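Local atomic coordinates of putative lipoprotein (Bacteroides ovatus, PDB entry 3OQQ), a protein that is of unknown function but is probably an extracellular lipoprotein, built mainly of antiparallel beta strands and carrying bound calcium ions. Residues V268-G273 with N334-V339; L178-R183 with T191-V196; D198-E203 with V303-K308; G219-L224 with M298-V303; D283-T288 with E294-L299. All blocks are in the same frame, centred on the assembly; numbering follows the deposited sequence.

All five contacts belong to a region where two antiparallel sheets lie face to face. Contact 2 comes first along the chain and joins the sheets through strands 173-184 and 190-198. Contact 1 lies within the six-stranded sheet, its centre about 6 Å from that of contact 2. Contacts 3, 4 and 5 all use strand 298-307, which pairs with strand 173-184 in the other sheet. Contacts 3 and 5 are about 32 Å apart between centres, with contact 4 between. Along the chain contact 3 encloses contacts 4 and 5 and crosses contact 1, which also encloses contact 5. Parts near and far along the chain are joined in a two-layered beta structure.

Contact 1 of 5, residues V268-G273 with N334-V339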
# COMPACT_ATOMS: atom_id res chain seq x y z
N VAL A 268 -2.15 3.73 13.71
CA VAL A 268 -1.01 4.49 13.14
C VAL A 268 0.25 3.59 13.18
O VAL A 268 0.67 3.18 14.26
CB VAL A 268 -0.79 5.86 13.83
CG1 VAL A 268 0.45 6.57 13.28
CG2 VAL A 268 -2.04 6.73 13.71
N ILE A 269 0.80 3.28 12.00
CA ILE A 269 1.95 2.39 11.83
C ILE A 269 3.15 3.19 11.34
O ILE A 269 3.07 3.86 10.32
CB ILE A 269 1.58 1.23 10.84
CG1 ILE A 269 0.39 0.41 11.40
CG2 ILE A 269 2.81 0.30 10.56
CD1 ILE A 269 -0.23 -0.60 10.49
N THR A 270 4.29 3.09 12.06
CA THR A 270 5.51 3.78 11.61
C THR A 270 6.71 2.83 11.59
O THR A 270 6.89 2.02 12.50
CB THR A 270 5.83 5.00 12.46
OG1 THR A 270 5.98 4.59 13.81
CG2 THR A 270 4.78 6.11 12.35
N LEU A 271 7.54 2.97 10.55
CA LEU A 271 8.80 2.30 10.36
C LEU A 271 9.89 3.35 10.42
O LEU A 271 10.02 4.16 9.49
CB LEU A 271 8.84 1.52 9.04
CG LEU A 271 10.18 0.82 8.73
CD1 LEU A 271 10.57 -0.21 9.83
CD2 LEU A 271 10.14 0.17 7.39
N ASP A 272 10.61 3.38 11.54
CA ASP A 272 11.69 4.34 11.81
C ASP A 272 13.03 3.65 11.53
O ASP A 272 13.05 2.41 11.46
CB ASP A 272 11.55 4.79 13.27
CG ASP A 272 12.33 5.99 13.77
OD1 ASP A 272 13.19 6.52 13.00
OD2 ASP A 272 12.12 6.39 14.91
N GLY A 273 14.09 4.42 11.28
CA GLY A 273 15.41 3.83 10.97
C GLY A 273 15.91 3.99 9.55
O GLY A 273 17.00 3.50 9.20
N ASN A 334 -3.80 6.24 4.41
CA ASN A 334 -3.15 7.52 4.56
C ASN A 334 -1.65 7.34 4.83
O ASN A 334 -1.19 7.41 5.97
CB ASN A 334 -3.85 8.37 5.65
CG ASN A 334 -3.27 9.76 5.77
OD1 ASN A 334 -2.40 10.15 5.01
ND2 ASN A 334 -3.73 10.53 6.71
N PHE A 335 -0.89 7.13 3.75
CA PHE A 335 0.56 6.97 3.78
C PHE A 335 1.26 8.30 4.10
O PHE A 335 0.76 9.37 3.76
CB PHE A 335 1.06 6.43 2.43
CG PHE A 335 0.59 5.02 2.18
CD1 PHE A 335 1.11 3.96 2.91
CD2 PHE A 335 -0.37 4.76 1.22
CE1 PHE A 335 0.65 2.65 2.69
CE2 PHE A 335 -0.79 3.44 0.97
CZ PHE A 335 -0.29 2.41 1.72
N PHE A 336 2.42 8.21 4.74
CA PHE A 336 3.19 9.41 5.11
C PHE A 336 4.64 9.06 5.36
O PHE A 336 4.99 7.89 5.55
CB PHE A 336 2.59 10.12 6.38
CG PHE A 336 2.62 9.35 7.69
CD1 PHE A 336 1.56 8.52 8.05
CD2 PHE A 336 3.68 9.48 8.58
CE1 PHE A 336 1.57 7.83 9.26
CE2 PHE A 336 3.69 8.80 9.79
CZ PHE A 336 2.64 7.96 10.12
N ILE A 337 5.47 10.11 5.43
CA ILE A 337 6.85 10.04 5.82
C ILE A 337 7.15 11.12 6.87
O ILE A 337 6.40 12.11 6.99
CB ILE A 337 7.86 10.11 4.64
CG1 ILE A 337 7.77 11.47 3.86
CG2 ILE A 337 7.72 8.86 3.75
CD1 ILE A 337 8.99 11.89 3.23
N LYS A 338 8.22 10.90 7.64
CA LYS A 338 8.76 11.90 8.55
C LYS A 338 10.21 12.16 8.18
O LYS A 338 10.92 11.27 7.69
CB LYS A 338 8.66 11.53 10.03
CG LYS A 338 7.26 11.48 10.58
CD LYS A 338 7.32 11.79 12.07
CE LYS A 338 6.67 10.73 12.89
NZ LYS A 338 6.66 11.10 14.33
N VAL A 339 10.62 13.41 8.37
CA VAL A 339 11.99 13.83 8.11
C VAL A 339 12.57 14.30 9.43
O VAL A 339 11.80 14.62 10.36
CB VAL A 339 12.09 14.90 6.99
CG1 VAL A 339 11.44 14.39 5.69
CG2 VAL A 339 11.48 16.22 7.42
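Phe336 reaches Val268 and Thr270 with the far end of its ring. Its first torsion (chi1 64°) sets CG between the backbone N and the carbonyl carbon. This rotation carries the ring from CB across Gly194 of the intervening strand toward strand 266-272. CD1 of Phe336 lies 3.6 Å from Asn334 O, which sits in the ring plane at the edge. CE1 packs against Val196. CE2 of Phe336 is 3.9 Å from Thr270 CG2. Across the two segments CZ meets three residues. Thr270 CG2 approaches Phe336 CZ obliquely at 3.6 Å. Val268 CG1 meets Phe336 CZ at the ring edge, 4.1 Å away, and the two side chains cross at about a right angle. Ile269 O lies 4.1 Å from Phe336 CZ. No hydrogen bond joins the segments, so the contact is van der Waals. Beneath the ring, Phe336 CZ is 4.0 Å from Gly194 CA, where no side chain stands in the way. His346 stacks on the ring of Phe336. Strand 190-198 runs between strands 266-272 and 333-339 and is antiparallel to both. The two touching strands are therefore second neighbours in the six-stranded sheet, and their short segments diverge by 41°.

Contact 2 of 5, residues L178-R183 with T191-V196; sequences LTLDVR and TVLGVV
Leu193 sets its CG between the backbone N and the carbonyl carbon (chi1 67°), and this carries its two methyls to Leu180 and Val182. Val195 places CG1 in the same kind of position (chi1 64°), pointed at Leu178. Leu178 and Val195 then reach toward each other tip to tip, with CD2 of Leu178 3.7 Å from CG1 of Val195. Leu180 and Leu193 slide past each other in opposite directions. Leu180 CD1 and Leu193 CD1 are 3.9 Å apart, and Leu193 CD1 also lies 4.1 Å from Leu180 CB. The other branch of Leu193 serves a different neighbour: its CD2 comes within 3.8 Å of Val182 CG2, the side chains crossing at a slant. The five side chains are all buried and apolar, and no hydrogen bond crosses. The segments run nearly antiparallel, at 152°, with axes 9.1 Å apart. The spacing is that of two sheets packed face to face, with side chains filling the gap. Strand 173-184 lies between strands 150-161 and 298-307 in one sheet. Strand 190-198 lies between strands 266-272 and 333-339 in the other. Phe152, Ile269 and Phe335 from these flanking strands extend the apolar layer: Phe152 touches Leu193, Ile269 touches Leu178 and Phe335 touches Val195.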
# COMPACT_ATOMS: atom_id res chain seq x y z
N LEU A 178 -0.56 -6.28 6.56
CA LEU A 178 0.13 -5.20 5.87
C LEU A 178 1.64 -5.42 5.84
O LEU A 178 2.24 -5.65 6.88
CB LEU A 178 -0.16 -3.84 6.52
CG LEU A 178 0.75 -2.65 6.09
CD1 LEU A 178 0.37 -2.10 4.75
CD2 LEU A 178 0.74 -1.55 7.10
N THR A 179 2.25 -5.25 4.66
CA THR A 179 3.69 -5.22 4.56
C THR A 179 4.04 -3.87 4.02
O THR A 179 3.29 -3.32 3.21
CB THR A 179 4.34 -6.37 3.78
OG1 THR A 179 3.88 -6.41 2.43
CG2 THR A 179 4.22 -7.71 4.48
N LEU A 180 5.16 -3.32 4.50
CA LEU A 180 5.78 -2.07 4.06
C LEU A 180 7.23 -2.40 3.81
O LEU A 180 7.94 -2.82 4.75
CB LEU A 180 5.64 -0.96 5.12
CG LEU A 180 4.23 -0.52 5.55
CD1 LEU A 180 4.30 0.39 6.75
CD2 LEU A 180 3.48 0.16 4.40
N ASP A 181 7.65 -2.31 2.53
CA ASP A 181 9.01 -2.67 2.12
C ASP A 181 9.76 -1.48 1.61
O ASP A 181 9.33 -0.90 0.62
CB ASP A 181 8.97 -3.77 1.03
CG ASP A 181 8.29 -5.04 1.47
OD1 ASP A 181 8.24 -5.29 2.71
OD2 ASP A 181 7.76 -5.75 0.61
N VAL A 182 10.90 -1.14 2.24
CA VAL A 182 11.73 0.00 1.83
C VAL A 182 12.50 -0.33 0.56
O VAL A 182 13.42 -1.15 0.57
CB VAL A 182 12.71 0.50 2.93
CG1 VAL A 182 13.41 1.79 2.49
CG2 VAL A 182 12.00 0.70 4.26
N ARG A 183 12.19 0.38 -0.52
CA ARG A 183 12.88 0.16 -1.77
C ARG A 183 14.05 1.14 -1.90
O ARG A 183 15.12 0.74 -2.34
CB ARG A 183 11.86 0.24 -2.93
CG ARG A 183 12.31 0.94 -4.16
CD ARG A 183 12.09 0.14 -5.41
NE ARG A 183 10.71 -0.27 -5.73
CZ ARG A 183 9.93 0.34 -6.62
NH1 ARG A 183 10.33 1.46 -7.22
NH2 ARG A 183 8.73 -0.17 -6.92
N THR A 191 13.50 10.02 7.83
CA THR A 191 13.78 9.16 8.97
C THR A 191 12.72 8.08 9.16
O THR A 191 13.02 7.03 9.69
CB THR A 191 13.89 10.01 10.25
OG1 THR A 191 12.71 10.80 10.37
CG2 THR A 191 15.12 10.93 10.26
N VAL A 192 11.46 8.39 8.82
CA VAL A 192 10.32 7.50 9.06
C VAL A 192 9.41 7.42 7.83
O VAL A 192 9.30 8.38 7.09
CB VAL A 192 9.47 7.97 10.30
CG1 VAL A 192 8.34 6.99 10.63
CG2 VAL A 192 10.34 8.21 11.55
N LEU A 193 8.77 6.25 7.64
CA LEU A 193 7.67 6.01 6.71
C LEU A 193 6.55 5.42 7.55
O LEU A 193 6.80 4.83 8.60
CB LEU A 193 8.02 5.16 5.49
CG LEU A 193 8.38 3.69 5.66
CD1 LEU A 193 7.15 2.81 5.64
CD2 LEU A 193 9.25 3.25 4.52
N GLY A 194 5.32 5.60 7.12
CA GLY A 194 4.21 5.05 7.88
C GLY A 194 2.89 5.11 7.15
O GLY A 194 2.80 5.56 6.00
N VAL A 195 1.84 4.70 7.86
CA VAL A 195 0.50 4.71 7.29
C VAL A 195 -0.49 4.84 8.44
O VAL A 195 -0.26 4.34 9.53
CB VAL A 195 0.19 3.44 6.39
CG1 VAL A 195 0.23 2.13 7.19
CG2 VAL A 195 -1.14 3.58 5.63
N VAL A 196 -1.55 5.55 8.18
CA VAL A 196 -2.70 5.62 9.04
C VAL A 196 -3.74 4.74 8.36
O VAL A 196 -4.06 4.98 7.19
CB VAL A 196 -3.25 7.05 9.25
CG1 VAL A 196 -4.54 7.00 10.06
CG2 VAL A 196 -2.23 7.98 9.90

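Contact 3 of 5, residues D198-E203 with V303-K308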
# COMPACT_ATOMS: atom_id res chain seq x y z
N ASP A 198 -7.01 4.56 8.27
CA ASP A 198 -8.10 5.46 8.57
C ASP A 198 -9.41 4.71 8.86
O ASP A 198 -9.84 3.86 8.07
CB ASP A 198 -8.27 6.44 7.40
CG ASP A 198 -8.87 7.76 7.80
OD1 ASP A 198 -10.00 7.76 8.31
OD2 ASP A 198 -8.19 8.79 7.62
N GLY A 199 -10.00 5.01 10.02
CA GLY A 199 -11.24 4.36 10.45
C GLY A 199 -11.05 3.01 11.11
O GLY A 199 -12.01 2.48 11.66
N LEU A 200 -9.82 2.43 11.09
CA LEU A 200 -9.61 1.16 11.77
C LEU A 200 -9.38 1.43 13.26
O LEU A 200 -8.24 1.47 13.72
CB LEU A 200 -8.51 0.30 11.16
CG LEU A 200 -8.59 -1.17 11.62
CD1 LEU A 200 -9.77 -1.93 10.96
CD2 LEU A 200 -7.31 -1.86 11.41
N LYS A 201 -10.47 1.65 14.00
CA LYS A 201 -10.47 2.00 15.42
C LYS A 201 -10.01 0.84 16.31
O LYS A 201 -10.13 -0.32 15.92
CB LYS A 201 -11.87 2.49 15.84
CG LYS A 201 -12.38 3.64 14.98
CD LYS A 201 -13.51 4.38 15.65
CE LYS A 201 -14.43 5.04 14.65
NZ LYS A 201 -15.70 4.28 14.49
N SER A 202 -9.52 1.17 17.53
CA SER A 202 -9.02 0.19 18.50
C SER A 202 -10.14 -0.81 18.90
O SER A 202 -9.86 -1.99 19.07
CB SER A 202 -8.44 0.88 19.74
OG SER A 202 -9.41 1.66 20.42
N GLU A 203 -11.40 -0.35 18.96
CA GLU A 203 -12.60 -1.13 19.27
C GLU A 203 -12.76 -2.30 18.29
O GLU A 203 -13.40 -3.29 18.63
CB GLU A 203 -13.87 -0.23 19.20
CG GLU A 203 -13.96 0.86 20.25
CD GLU A 203 -13.17 2.15 20.05
OE1 GLU A 203 -12.36 2.22 19.10
OE2 GLU A 203 -13.34 3.08 20.87
N VAL A 303 2.71 -6.22 9.59
CA VAL A 303 1.70 -6.03 10.65
C VAL A 303 0.48 -6.88 10.37
O VAL A 303 -0.12 -6.79 9.30
CB VAL A 303 1.30 -4.54 10.81
CG1 VAL A 303 0.31 -4.37 11.98
CG2 VAL A 303 2.52 -3.64 11.01
N ARG A 304 0.13 -7.71 11.34
CA ARG A 304 -1.08 -8.50 11.32
C ARG A 304 -2.01 -7.94 12.40
O ARG A 304 -1.62 -7.87 13.57
CB ARG A 304 -0.76 -9.98 11.55
CG ARG A 304 -1.96 -10.90 11.41
CD ARG A 304 -1.55 -12.31 11.72
NE ARG A 304 -2.69 -13.23 11.80
CZ ARG A 304 -2.77 -14.23 12.66
NH1 ARG A 304 -1.80 -14.44 13.54
NH2 ARG A 304 -3.83 -15.03 12.66
N LEU A 305 -3.19 -7.47 12.00
CA LEU A 305 -4.18 -6.95 12.95
C LEU A 305 -5.37 -7.89 12.95
O LEU A 305 -5.97 -8.09 11.89
CB LEU A 305 -4.62 -5.52 12.61
CG LEU A 305 -3.52 -4.48 12.40
CD1 LEU A 305 -4.07 -3.27 11.78
CD2 LEU A 305 -2.83 -4.10 13.70
N ILE A 306 -5.66 -8.51 14.11
CA ILE A 306 -6.75 -9.49 14.24
C ILE A 306 -7.93 -8.77 14.85
O ILE A 306 -7.83 -8.19 15.95
CB ILE A 306 -6.31 -10.75 15.04
CG1 ILE A 306 -5.09 -11.43 14.37
CG2 ILE A 306 -7.45 -11.78 15.16
CD1 ILE A 306 -3.78 -11.28 15.15
N GLY A 307 -9.04 -8.77 14.10
CA GLY A 307 -10.27 -8.12 14.52
C GLY A 307 -10.92 -8.75 15.73
O GLY A 307 -10.79 -9.96 15.94
N LYS A 308 -11.63 -7.93 16.53
CA LYS A 308 -12.37 -8.36 17.72
C LYS A 308 -13.43 -9.36 17.32
O LYS A 308 -14.12 -9.19 16.31
CB LYS A 308 -13.05 -7.16 18.42
CG LYS A 308 -12.16 -6.33 19.32
CD LYS A 308 -12.38 -6.65 20.78
CE LYS A 308 -11.82 -5.58 21.69
NZ LYS A 308 -10.33 -5.48 21.61
O HOH W 1 -9.10 -3.13 21.26
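Leu200 against Leu305, and Lys308 against Glu203, make a loop-to-strand contact that is partly apolar and partly bridged by water. Segment 198-203 is in the loop between strands 190-198 and 205-215. Segment 303-308 is the end of strand 298-307 and the residue after it. The apolar half is a pair of leucines. CD2 of Leu200 lies 3.6 Å from CD1 of Leu305, and the side chains meet at a slant. Both leucines are buried. Leu200 touches Val205 as well, while Leu305 rests on Ile208 and Val259.

Lys308 makes the other half. Its chain bends at chi2 (-102°) and again at chi4 (-66°), so it curls along the backbone at Ser202 and Glu203. Lys308 CG packs 3.4 Å from Glu203 O, a contact of a methylene with a carbonyl oxygen. The water bridge is made further out, by the ammonium group. Lys308 NZ is 4.3 Å from Ser202 O, too far for a direct bond, and a water fills the step. This water donates to Ser202 O at 2.6 Å and accepts from Lys308 NZ at 2.7 Å. NZ thus reaches Ser202 O through the water and Val205 O by a weak direct bond.

Leu200 is the centre of an inverse gamma turn, and its carbonyl O is hydrogen-bonded to Thr267 OG1. The turn lies in the loop that carries the chain from strand 190-198 of the six-stranded sheet to strand 205-215 of the facing sheet, a crossing between the two layers of a beta sandwich.

Contact 4 of 5, residues G219-L224 with M298-V303; sequences GTMTDL and MLRAEV
Met221 and Arg300 meet at one end of this contact, Leu224 and Leu299 at the other. Met221 is present as selenomethionine. Its SE lies 4.0 Å from Arg300 NH1, and Met221 CE is 4.2 Å from Arg300 NH1. The selenium stands obliquely to the guanidinium group, and the two side chains pass at a slant. Met221 bends at chi2 (-66°) and Arg300 at chi3 (-74°), which brings their ends together. The leucines touch through single methyls. CD1 of Leu224 is 4.0 Å from CD1 of Leu299, and the side chains cross at about a right angle. No hydrogen bond joins the two segments.

The next shell fixes the arginine. Arg300 NE forms a salt bridge with Asp181 OD1. NH2 lies beside Asp181 OD2, so the carboxylate faces two nitrogens of the guanidinium group. The methyl of Thr179 packs against Arg300 CZ. Asp181 probably offsets the positive charge beside the selenium atom, and it holds the guanidinium in place. Leu299 is placed by backbone hydrogen bonding to Val182 and by packing against Ala255 and Leu277.

Strand 205-215 runs between the two segments and bonds to both, with Leu214 paired to Thr222 and Ile213 to Arg300. The contact therefore joins second-neighbour strands. Strand 173-184, which carries Asp181, flanks strand 298-307 on its other side. At Leu224 the chain turns a corner. Leu299 lies on the side of its strand that packs against strand 253-263 of the six-stranded sheet.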
# COMPACT_ATOMS: atom_id res chain seq x y z
N GLY A 219 12.18 -15.00 -2.15
CA GLY A 219 11.26 -15.50 -1.12
C GLY A 219 11.79 -15.79 0.28
O GLY A 219 11.00 -16.17 1.16
N THR A 220 13.11 -15.64 0.50
CA THR A 220 13.72 -15.89 1.81
C THR A 220 13.45 -14.69 2.75
O THR A 220 13.66 -13.55 2.36
CB THR A 220 15.22 -16.19 1.68
OG1 THR A 220 15.81 -15.24 0.79
CG2 THR A 220 15.49 -17.59 1.18
N MSE A 221 12.95 -14.96 3.96
CA MSE A 221 12.64 -13.91 4.93
C MSE A 221 13.56 -14.02 6.13
O MSE A 221 13.66 -15.12 6.69
CB MSE A 221 11.18 -14.00 5.40
CG MSE A 221 10.14 -13.97 4.28
SE MSE A 221 10.05 -12.28 3.30
CE MSE A 221 9.46 -12.97 1.60
N THR A 222 14.21 -12.91 6.56
CA THR A 222 15.03 -12.93 7.78
C THR A 222 14.39 -12.05 8.84
O THR A 222 14.26 -10.85 8.64
CB THR A 222 16.48 -12.52 7.50
OG1 THR A 222 17.00 -13.34 6.46
CG2 THR A 222 17.36 -12.63 8.75
N ASP A 223 13.98 -12.65 9.95
CA ASP A 223 13.36 -11.90 11.05
C ASP A 223 14.41 -11.09 11.84
O ASP A 223 15.46 -11.64 12.22
CB ASP A 223 12.63 -12.85 12.01
CG ASP A 223 11.33 -13.45 11.49
OD1 ASP A 223 10.57 -12.72 10.82
OD2 ASP A 223 11.02 -14.59 11.86
N LEU A 224 14.12 -9.78 12.05
CA LEU A 224 14.99 -8.88 12.85
C LEU A 224 14.43 -8.63 14.25
O LEU A 224 15.17 -8.27 15.16
CB LEU A 224 15.21 -7.53 12.14
CG LEU A 224 15.95 -7.53 10.80
CD1 LEU A 224 15.87 -6.16 10.14
CD2 LEU A 224 17.40 -7.97 10.96
N MSE A 298 15.06 -6.33 1.08
CA MSE A 298 14.41 -5.09 1.47
C MSE A 298 14.06 -5.08 2.95
O MSE A 298 13.66 -6.10 3.47
CB MSE A 298 13.14 -4.87 0.64
CG MSE A 298 13.44 -4.48 -0.80
SE MSE A 298 11.81 -4.08 -1.80
CE MSE A 298 12.59 -4.33 -3.60
N LEU A 299 14.23 -3.92 3.61
CA LEU A 299 13.79 -3.78 5.01
C LEU A 299 12.26 -3.80 5.00
O LEU A 299 11.63 -3.01 4.29
CB LEU A 299 14.35 -2.50 5.69
CG LEU A 299 13.76 -2.10 7.08
CD1 LEU A 299 13.99 -3.21 8.15
CD2 LEU A 299 14.40 -0.82 7.59
N ARG A 300 11.66 -4.77 5.72
CA ARG A 300 10.22 -4.98 5.72
C ARG A 300 9.61 -4.83 7.10
O ARG A 300 10.10 -5.44 8.06
CB ARG A 300 9.89 -6.40 5.15
CG ARG A 300 8.48 -6.96 5.54
CD ARG A 300 8.13 -8.22 4.77
NE ARG A 300 7.78 -7.91 3.38
CZ ARG A 300 7.17 -8.75 2.54
NH1 ARG A 300 6.85 -9.98 2.93
NH2 ARG A 300 6.88 -8.37 1.31
N ALA A 301 8.52 -4.02 7.19
CA ALA A 301 7.67 -3.98 8.37
C ALA A 301 6.43 -4.84 8.03
O ALA A 301 5.86 -4.69 6.94
CB ALA A 301 7.27 -2.55 8.75
N GLU A 302 6.08 -5.78 8.91
CA GLU A 302 4.92 -6.64 8.67
C GLU A 302 3.98 -6.55 9.86
O GLU A 302 4.41 -6.73 11.01
CB GLU A 302 5.33 -8.09 8.39
CG GLU A 302 4.14 -8.96 8.03
CD GLU A 302 4.46 -10.43 7.87
OE1 GLU A 302 4.87 -10.83 6.76
OE2 GLU A 302 4.32 -11.18 8.86
N VAL A 303 2.71 -6.22 9.59
CA VAL A 303 1.70 -6.03 10.65
C VAL A 303 0.48 -6.88 10.37
O VAL A 303 -0.12 -6.79 9.30
CB VAL A 303 1.30 -4.54 10.81
CG1 VAL A 303 0.31 -4.37 11.98
CG2 VAL A 303 2.52 -3.64 11.01

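Contact 5 of 5, residues D283-T288 with E294-L299; sequences DMFQVT and EGLPML
Leu296, Gln286 and Phe285 have the most surface buried in this loop-to-loop contact. It lies in the long connection between the two sheets of a beta sandwich, from strand 266-272 of one to strand 298-307 of the other. Two parts of this connection fold together just before the second strand begins. Leu296 is the central piece. CG stands anti to its backbone N (chi1 -168°), and the side chain extends to both partners. Leu296 CD2 meets the edge of the Phe285 ring, near the ring plane, 3.7 Å from Phe285 CE1 and 3.8 Å from Phe285 CZ. Leu296 CB lies 3.7 Å from Gln286 NE2, and Leu296 CD2 is 4.0 Å from the same nitrogen. Leucine and glutamine cross at a slant. NE2 also has a hydrogen bond just outside the two segments.

Gln286 packs on its own neighbour too. Its CG sits over the centre of the Phe285 ring, 3.6 Å above the plane. The ring thus has Gln286 on one face and Leu296 at its edge. At its polar end Gln286 OE1 accepts a hydrogen bond from Arg293 N, which ties it to the chain just before segment 294-299.

The first segment also runs close to a calcium site. Val287 touches Asn148 and Glu397, both calcium ligands, and makes a backbone hydrogen bond with Glu397. The side chain of Phe285 is about 10 Å from a calcium ion.

One internal bond closes segment 283-288 on itself. Thr288 OG1 donates to Asp283 O at 2.6 Å, tilted 26° from the carbonyl plane, with a C=O...OG1 angle of 121°.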
# COMPACT_ATOMS: atom_id res chain seq x y z
N ASP A 283 25.76 9.34 -1.77
CA ASP A 283 25.12 8.26 -2.51
C ASP A 283 23.70 8.05 -2.11
O ASP A 283 22.88 7.68 -2.95
CB ASP A 283 25.88 6.95 -2.26
CG ASP A 283 27.32 7.01 -2.70
OD1 ASP A 283 27.65 7.92 -3.48
OD2 ASP A 283 28.11 6.15 -2.27
N MSE A 284 23.42 8.16 -0.80
CA MSE A 284 22.10 7.86 -0.25
C MSE A 284 21.77 6.36 -0.51
O MSE A 284 22.70 5.56 -0.61
CB MSE A 284 21.03 8.85 -0.77
CG MSE A 284 21.26 10.28 -0.20
SE MSE A 284 20.31 11.63 -1.21
CE MSE A 284 21.65 12.01 -2.43
N PHE A 285 20.48 5.97 -0.59
CA PHE A 285 20.11 4.56 -0.62
C PHE A 285 19.29 4.11 -1.84
O PHE A 285 18.10 4.43 -1.93
CB PHE A 285 19.34 4.21 0.69
CG PHE A 285 19.03 2.73 0.86
CD1 PHE A 285 20.06 1.80 1.00
CD2 PHE A 285 17.72 2.28 0.90
CE1 PHE A 285 19.78 0.45 1.15
CE2 PHE A 285 17.44 0.92 1.07
CZ PHE A 285 18.47 0.01 1.19
N GLN A 286 19.91 3.23 -2.68
CA GLN A 286 19.32 2.63 -3.89
C GLN A 286 18.84 3.70 -4.89
O GLN A 286 17.81 3.49 -5.53
CB GLN A 286 18.15 1.68 -3.51
CG GLN A 286 18.52 0.55 -2.48
CD GLN A 286 19.63 -0.37 -2.98
OE1 GLN A 286 20.77 0.03 -3.19
NE2 GLN A 286 19.35 -1.65 -3.13
N VAL A 287 19.57 4.84 -5.03
CA VAL A 287 19.17 5.94 -5.94
C VAL A 287 20.33 6.45 -6.86
O VAL A 287 20.10 7.21 -7.82
CB VAL A 287 18.51 7.14 -5.18
CG1 VAL A 287 17.23 6.72 -4.47
CG2 VAL A 287 19.48 7.85 -4.21
N THR A 288 21.57 6.13 -6.52
CA THR A 288 22.69 6.69 -7.29
C THR A 288 23.29 5.63 -8.20
O THR A 288 23.71 4.57 -7.73
CB THR A 288 23.74 7.34 -6.33
OG1 THR A 288 23.13 8.35 -5.50
CG2 THR A 288 24.91 7.96 -7.09
N GLU A 294 22.72 -4.44 -5.84
CA GLU A 294 21.98 -5.42 -6.61
C GLU A 294 21.44 -6.55 -5.75
O GLU A 294 22.19 -7.15 -5.00
CB GLU A 294 22.89 -5.99 -7.74
CG GLU A 294 23.32 -4.95 -8.75
CD GLU A 294 22.21 -4.14 -9.40
OE1 GLU A 294 21.16 -4.74 -9.74
OE2 GLU A 294 22.41 -2.92 -9.61
N GLY A 295 20.14 -6.82 -5.88
CA GLY A 295 19.45 -7.89 -5.16
C GLY A 295 19.44 -7.76 -3.65
O GLY A 295 19.30 -8.77 -2.95
N LEU A 296 19.62 -6.54 -3.13
CA LEU A 296 19.68 -6.28 -1.71
C LEU A 296 18.32 -6.58 -1.04
O LEU A 296 17.32 -6.00 -1.46
CB LEU A 296 20.13 -4.83 -1.40
CG LEU A 296 20.51 -4.55 0.08
CD1 LEU A 296 21.80 -5.29 0.48
CD2 LEU A 296 20.58 -3.07 0.38
N PRO A 297 18.27 -7.52 -0.05
CA PRO A 297 16.99 -7.77 0.65
C PRO A 297 16.38 -6.46 1.17
O PRO A 297 17.12 -5.55 1.58
CB PRO A 297 17.39 -8.71 1.80
CG PRO A 297 18.68 -9.41 1.30
CD PRO A 297 19.38 -8.31 0.54
N MSE A 298 15.06 -6.33 1.08
CA MSE A 298 14.41 -5.09 1.47
C MSE A 298 14.06 -5.08 2.95
O MSE A 298 13.66 -6.10 3.47
CB MSE A 298 13.14 -4.87 0.64
CG MSE A 298 13.44 -4.48 -0.80
SE MSE A 298 11.81 -4.08 -1.80
CE MSE A 298 12.59 -4.33 -3.60
N LEU A 299 14.23 -3.92 3.61
CA LEU A 299 13.79 -3.78 5.01
C LEU A 299 12.26 -3.80 5.00
O LEU A 299 11.63 -3.01 4.29
CB LEU A 299 14.35 -2.50 5.69
CG LEU A 299 13.76 -2.10 7.08
CD1 LEU A 299 13.99 -3.21 8.15
CD2 LEU A 299 14.40 -0.82 7.59